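Long-range contact in glutamate racemase (Bacillus anthracis, PDB 2DWU), which belongs to the Asp/Glu/hydantoin racemase family and holds D-glutamic acid in a pocket between two alpha/beta domains: residues B[107-121]-B[180-192]. Sequence-based numbering, arbitrary orientation. Where two conformers were deposited one is given.
With DGL (D-glutamic acid), chain H.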
loop_
_atom_site.group_PDB
_atom_site.type_symbol
_atom_site.label_atom_id
_atom_site.label_comp_id
_atom_site.label_asym_id
_atom_site.label_seq_id
_atom_site.Cartn_x
_atom_site.Cartn_y
_atom_site.Cartn_z
ATOM N N ALA B 107 -7.730 4.402 -0.844
ATOM C CA ALA B 107 -9.138 4.562 -1.220
ATOM C C ALA B 107 -9.321 4.210 -2.701
ATOM O O ALA B 107 -10.303 3.555 -3.076
ATOM C CB ALA B 107 -9.582 6.014 -0.946
ATOM N N ILE B 108 -8.384 4.641 -3.537
ATOM C CA ILE B 108 -8.450 4.337 -4.974
ATOM C C ILE B 108 -8.332 2.823 -5.176
ATOM O O ILE B 108 -8.987 2.238 -6.044
ATOM C CB ILE B 108 -7.320 5.096 -5.735
ATOM C CG1 ILE B 108 -7.702 6.587 -5.794
ATOM C CG2 ILE B 108 -7.136 4.565 -7.159
ATOM C CD1 ILE B 108 -6.649 7.478 -6.414
ATOM N N LYS B 109 -7.503 2.173 -4.365
ATOM C CA LYS B 109 -7.344 0.728 -4.483
ATOM C C LYS B 109 -8.620 -0.056 -4.124
ATOM O O LYS B 109 -8.970 -1.041 -4.795
ATOM C CB LYS B 109 -6.174 0.273 -3.590
ATOM C CG LYS B 109 -5.954 -1.244 -3.616
ATOM C CD LYS B 109 -4.890 -1.656 -2.604
ATOM C CE LYS B 109 -5.001 -3.130 -2.254
ATOM N NZ LYS B 109 -4.590 -3.335 -0.829
ATOM N N VAL B 110 -9.349 0.379 -3.094
ATOM C CA VAL B 110 -10.515 -0.373 -2.662
ATOM C C VAL B 110 -11.860 0.025 -3.253
ATOM O O VAL B 110 -12.795 -0.784 -3.208
ATOM C CB VAL B 110 -10.664 -0.383 -1.107
ATOM C CG1 VAL B 110 -9.396 -0.872 -0.479
ATOM C CG2 VAL B 110 -11.027 0.985 -0.583
ATOM N N THR B 111 -11.965 1.223 -3.815
ATOM C CA THR B 111 -13.262 1.638 -4.356
ATOM C C THR B 111 -13.591 0.868 -5.618
ATOM O O THR B 111 -12.711 0.540 -6.420
ATOM C CB THR B 111 -13.317 3.174 -4.652
ATOM O OG1 THR B 111 -14.655 3.571 -5.017
ATOM C CG2 THR B 111 -12.367 3.547 -5.773
ATOM N N LYS B 112 -14.872 0.547 -5.753
ATOM C CA LYS B 112 -15.351 -0.143 -6.935
ATOM C C LYS B 112 -16.157 0.855 -7.775
ATOM O O LYS B 112 -16.161 0.763 -9.002
ATOM C CB LYS B 112 -16.239 -1.330 -6.551
ATOM C CG LYS B 112 -15.516 -2.454 -5.803
ATOM C CD LYS B 112 -16.443 -3.660 -5.630
ATOM C CE LYS B 112 -15.771 -4.794 -4.858
ATOM N NZ LYS B 112 -15.390 -4.385 -3.463
ATOM N N LYS B 113 -16.815 1.800 -7.102
ATOM C CA LYS B 113 -17.663 2.818 -7.752
ATOM C C LYS B 113 -16.998 4.159 -8.045
ATOM O O LYS B 113 -17.549 4.989 -8.783
ATOM C CB LYS B 113 -18.901 3.094 -6.883
ATOM C CG LYS B 113 -19.670 1.848 -6.449
ATOM C CD LYS B 113 -20.917 2.180 -5.655
ATOM C CE LYS B 113 -22.020 2.721 -6.553
ATOM N NZ LYS B 113 -23.305 2.865 -5.792
ATOM N N GLY B 114 -15.832 4.381 -7.445
ATOM C CA GLY B 114 -15.142 5.641 -7.600
ATOM C C GLY B 114 -15.823 6.762 -6.832
ATOM O O GLY B 114 -15.758 7.893 -7.250
ATOM N N LYS B 115 -16.455 6.433 -5.713
ATOM C CA LYS B 115 -17.173 7.411 -4.889
ATOM C C LYS B 115 -16.629 7.235 -3.488
ATOM O O LYS B 115 -16.904 6.233 -2.838
ATOM C CB LYS B 115 -18.674 7.113 -4.946
ATOM C CG LYS B 115 -19.271 7.441 -6.340
ATOM C CD LYS B 115 -20.756 7.098 -6.440
ATOM C CE LYS B 115 -21.430 7.903 -7.608
ATOM N NZ LYS B 115 -21.236 7.368 -8.964
ATOM N N ILE B 116 -15.911 8.254 -3.037
ATOM C CA ILE B 116 -15.194 8.193 -1.771
ATOM C C ILE B 116 -15.582 9.260 -0.768
ATOM O O ILE B 116 -15.721 10.419 -1.122
ATOM C CB ILE B 116 -13.705 8.331 -2.106
ATOM C CG1 ILE B 116 -13.279 7.163 -3.020
ATOM C CG2 ILE B 116 -12.857 8.313 -0.829
ATOM C CD1 ILE B 116 -11.969 7.408 -3.743
ATOM N N GLY B 117 -15.806 8.861 0.485
ATOM C CA GLY B 117 -16.091 9.859 1.498
ATOM C C GLY B 117 -14.830 10.052 2.349
ATOM O O GLY B 117 -13.962 9.185 2.391
ATOM N N VAL B 118 -14.698 11.204 2.988
ATOM C CA VAL B 118 -13.584 11.395 3.923
ATOM C C VAL B 118 -14.045 12.349 5.001
ATOM O O VAL B 118 -14.727 13.339 4.727
ATOM C CB VAL B 118 -12.288 11.923 3.276
ATOM C CG1 VAL B 118 -12.530 13.274 2.600
ATOM C CG2 VAL B 118 -11.202 12.042 4.362
ATOM N N ILE B 119 -13.683 12.021 6.238
ATOM C CA ILE B 119 -14.056 12.804 7.413
ATOM C C ILE B 119 -12.797 13.225 8.152
ATOM O O ILE B 119 -11.770 12.530 8.105
ATOM C CB ILE B 119 -14.997 12.025 8.382
ATOM C CG1 ILE B 119 -14.418 10.645 8.740
ATOM C CG2 ILE B 119 -16.377 11.893 7.694
ATOM C CD1 ILE B 119 -15.173 9.958 9.876
ATOM N N GLY B 120 -12.862 14.371 8.818
ATOM C CA GLY B 120 -11.689 14.843 9.535
ATOM C C GLY B 120 -12.000 16.151 10.206
ATOM O O GLY B 120 -13.171 16.552 10.280
ATOM N N THR B 121 -10.968 16.821 10.709
ATOM C CA THR B 121 -11.175 18.102 11.395
ATOM C C THR B 121 -11.541 19.191 10.402
ATOM O O THR B 121 -11.406 19.030 9.197
ATOM C CB THR B 121 -9.882 18.608 12.077
ATOM O OG1 THR B 121 -8.890 18.848 11.057
ATOM C CG2 THR B 121 -9.360 17.612 13.106
ATOM N N ASP B 180 -23.833 8.712 -1.870
ATOM C CA ASP B 180 -23.493 7.443 -2.452
ATOM C C ASP B 180 -21.963 7.298 -2.423
ATOM O O ASP B 180 -21.250 7.939 -3.206
ATOM C CB ASP B 180 -24.010 7.423 -3.895
ATOM C CG ASP B 180 -23.727 6.125 -4.619
ATOM O OD1 ASP B 180 -23.214 5.155 -4.012
ATOM O OD2 ASP B 180 -24.044 6.070 -5.837
ATOM N N ILE B 181 -21.468 6.527 -1.457
ATOM C CA ILE B 181 -20.025 6.240 -1.374
ATOM C C ILE B 181 -19.847 4.760 -1.079
ATOM O O ILE B 181 -20.756 4.119 -0.554
ATOM C CB ILE B 181 -19.320 7.025 -0.221
ATOM C CG1 ILE B 181 -19.930 6.650 1.141
ATOM C CG2 ILE B 181 -19.393 8.503 -0.470
ATOM C CD1 ILE B 181 -19.073 7.198 2.305
ATOM N N ASP B 182 -18.699 4.188 -1.431
ATOM C CA ASP B 182 -18.453 2.800 -1.076
ATOM C C ASP B 182 -17.135 2.685 -0.305
ATOM O O ASP B 182 -16.707 1.591 0.034
ATOM C CB ASP B 182 -18.446 1.870 -2.316
ATOM C CG ASP B 182 -17.267 2.106 -3.261
ATOM O OD1 ASP B 182 -16.428 3.003 -3.021
ATOM O OD2 ASP B 182 -17.202 1.359 -4.272
ATOM N N THR B 183 -16.527 3.832 -0.014
ATOM C CA THR B 183 -15.243 3.892 0.689
ATOM C C THR B 183 -15.237 5.133 1.590
ATOM O O THR B 183 -15.751 6.169 1.196
ATOM C CB THR B 183 -14.107 4.013 -0.373
ATOM O OG1 THR B 183 -14.169 2.882 -1.260
ATOM C CG2 THR B 183 -12.720 4.074 0.300
ATOM N N LEU B 184 -14.678 5.033 2.801
ATOM C CA LEU B 184 -14.614 6.177 3.711
ATOM C C LEU B 184 -13.212 6.240 4.302
ATOM O O LEU B 184 -12.747 5.270 4.901
ATOM C CB LEU B 184 -15.616 6.032 4.873
ATOM C CG LEU B 184 -15.414 7.140 5.926
ATOM C CD1 LEU B 184 -15.985 8.429 5.399
ATOM C CD2 LEU B 184 -16.065 6.746 7.257
ATOM N N ILE B 185 -12.547 7.372 4.121
ATOM C CA ILE B 185 -11.221 7.561 4.692
ATOM C C ILE B 185 -11.346 8.198 6.075
ATOM O O ILE B 185 -11.996 9.248 6.231
ATOM C CB ILE B 185 -10.367 8.479 3.805
ATOM C CG1 ILE B 185 -10.184 7.846 2.416
ATOM C CG2 ILE B 185 -8.988 8.746 4.501
ATOM C CD1 ILE B 185 -9.553 8.806 1.384
ATOM N N LEU B 186 -10.768 7.555 7.090
ATOM C CA LEU B 186 -10.758 8.137 8.436
ATOM C C LEU B 186 -9.599 9.146 8.451
ATOM O O LEU B 186 -8.458 8.807 8.817
ATOM C CB LEU B 186 -10.516 7.041 9.475
ATOM C CG LEU B 186 -11.516 5.902 9.496
ATOM C CD1 LEU B 186 -11.200 4.950 10.680
ATOM C CD2 LEU B 186 -12.943 6.464 9.648
ATOM N N GLY B 187 -9.912 10.380 8.051
ATOM C CA GLY B 187 -8.926 11.440 7.937
ATOM C C GLY B 187 -8.555 12.197 9.200
ATOM O O GLY B 187 -8.375 13.412 9.165
ATOM N N CYS B 188 -8.395 11.453 10.282
ATOM C CA CYS B 188 -8.041 12.029 11.575
ATOM C C CYS B 188 -7.406 10.905 12.402
ATOM O O CYS B 188 -7.858 9.760 12.353
ATOM C CB CYS B 188 -9.299 12.537 12.280
ATOM S SG CYS B 188 -8.998 13.207 13.953
ATOM N N THR B 189 -6.378 11.262 13.174
ATOM C CA THR B 189 -5.653 10.310 14.006
ATOM C C THR B 189 -6.532 9.551 14.984
ATOM O O THR B 189 -6.243 8.409 15.318
ATOM C CB THR B 189 -4.594 11.021 14.897
ATOM O OG1 THR B 189 -5.204 12.134 15.562
ATOM C CG2 THR B 189 -3.403 11.502 14.072
ATOM N N HIS B 190 -7.594 10.193 15.466
ATOM C CA HIS B 190 -8.397 9.562 16.497
ATOM C C HIS B 190 -9.474 8.621 16.020
ATOM O O HIS B 190 -9.951 7.784 16.792
ATOM C CB HIS B 190 -9.101 10.634 17.339
ATOM C CG HIS B 190 -8.183 11.513 18.130
ATOM N ND1 HIS B 190 -7.126 12.200 17.572
ATOM C CD2 HIS B 190 -8.230 11.891 19.430
ATOM C CE1 HIS B 190 -6.567 12.971 18.492
ATOM N NE2 HIS B 190 -7.221 12.800 19.628
ATOM N N TYR B 191 -9.855 8.729 14.749
ATOM C CA TYR B 191 -10.987 7.935 14.299
ATOM C C TYR B 191 -10.899 6.421 14.324
ATOM O O TYR B 191 -11.938 5.764 14.416
ATOM C CB TYR B 191 -11.477 8.430 12.929
ATOM C CG TYR B 191 -11.913 9.897 12.904
ATOM C CD1 TYR B 191 -11.969 10.686 14.074
ATOM C CD2 TYR B 191 -12.218 10.517 11.684
ATOM C CE1 TYR B 191 -12.294 12.040 14.020
ATOM C CE2 TYR B 191 -12.543 11.878 11.613
ATOM C CZ TYR B 191 -12.572 12.637 12.773
ATOM O OH TYR B 191 -12.818 13.975 12.636
ATOM N N PRO B 192 -9.685 5.832 14.239
ATOM C CA PRO B 192 -9.657 4.370 14.291
ATOM C C PRO B 192 -10.325 3.863 15.578
ATOM O O PRO B 192 -10.880 2.775 15.585
ATOM C CB PRO B 192 -8.165 4.039 14.273
ATOM C CG PRO B 192 -7.605 5.100 13.351
ATOM C CD PRO B 192 -8.365 6.369 13.836
HETATM N N DGL H . -4.346 14.786 15.302
HETATM C CA DGL H . -5.462 15.601 14.725
HETATM C C DGL H . -5.758 15.154 13.337
HETATM O O DGL H . -6.401 15.843 12.554
HETATM C CB DGL H . -6.725 15.462 15.603
HETATM C CG DGL H . -6.532 16.362 16.847
HETATM C CD DGL H . -6.388 17.806 16.588
HETATM O OE1 DGL H . -7.310 18.530 16.212
HETATM O OE2 DGL H . -5.184 18.299 16.767
HETATM O OXT DGL H . -5.292 13.991 12.976
HETATM O O HOH W 1 -14.880 -0.309 -1.461
HETATM O O HOH W 2 -8.282 15.604 10.588
#
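Both carboxylate oxygens of Asp182 are gripped by the loop 111-114, which joins helix 100-110 to strand 115-120. OD2 takes the backbone N-H groups of Lys112 and Lys113, each N 2.9 Å away, from opposite faces of the carboxylate plane. OD1 receives Thr111 OG1 at 2.7 Å on its syn lone pair, and Thr183 OG1 from above the plane. Four donors thus fix the rotation of the carboxylate, and would probably stabilise its negative charge. Thr111 suits its place because a hydroxyl can give and take: with OG1 anti to the backbone N (chi1 -173°), it also accepts from Gly114 N in an ST motif. At the loop's solvent side, in one of its two modelled conformers, Lys113 bends at chi3 and puts NZ 2.9 Å from Asp180 OD1; this salt bridge is therefore probably not always formed.

Beyond this polar end the segments pair as parallel neighbours, the central strands of a four-stranded sheet in an alpha/beta domain, with strand 142-147 flanking one and strand 207-210 the other. Gly117 sits in the ladder: its N bonds almost straight to Thr183 O (2.8 Å, 178°), while its O accepts from Ile185 N. Lacking a side chain, Gly117 lets Ile181 and Leu184 CD1 close over its backbone. On the face of Ile116 and Val118, Ile185 CD1 reaches Ala107 CB at 3.6 Å; the small methyl lets helix 100-110 lie close to the sheet. Ile119 points to the other face, where CD1 meets Tyr191 CD2 at 3.5 Å, an apolar contact with the ring.

D-glutamic acid lies beyond the C-terminal ends of the strands, where parallel alpha/beta sheets commonly place their binding sites. Thr189 N donates to OXT of D-glutamic acid at 2.9 Å, and a water joins Thr121 N, Gly187 O and the ligand's O.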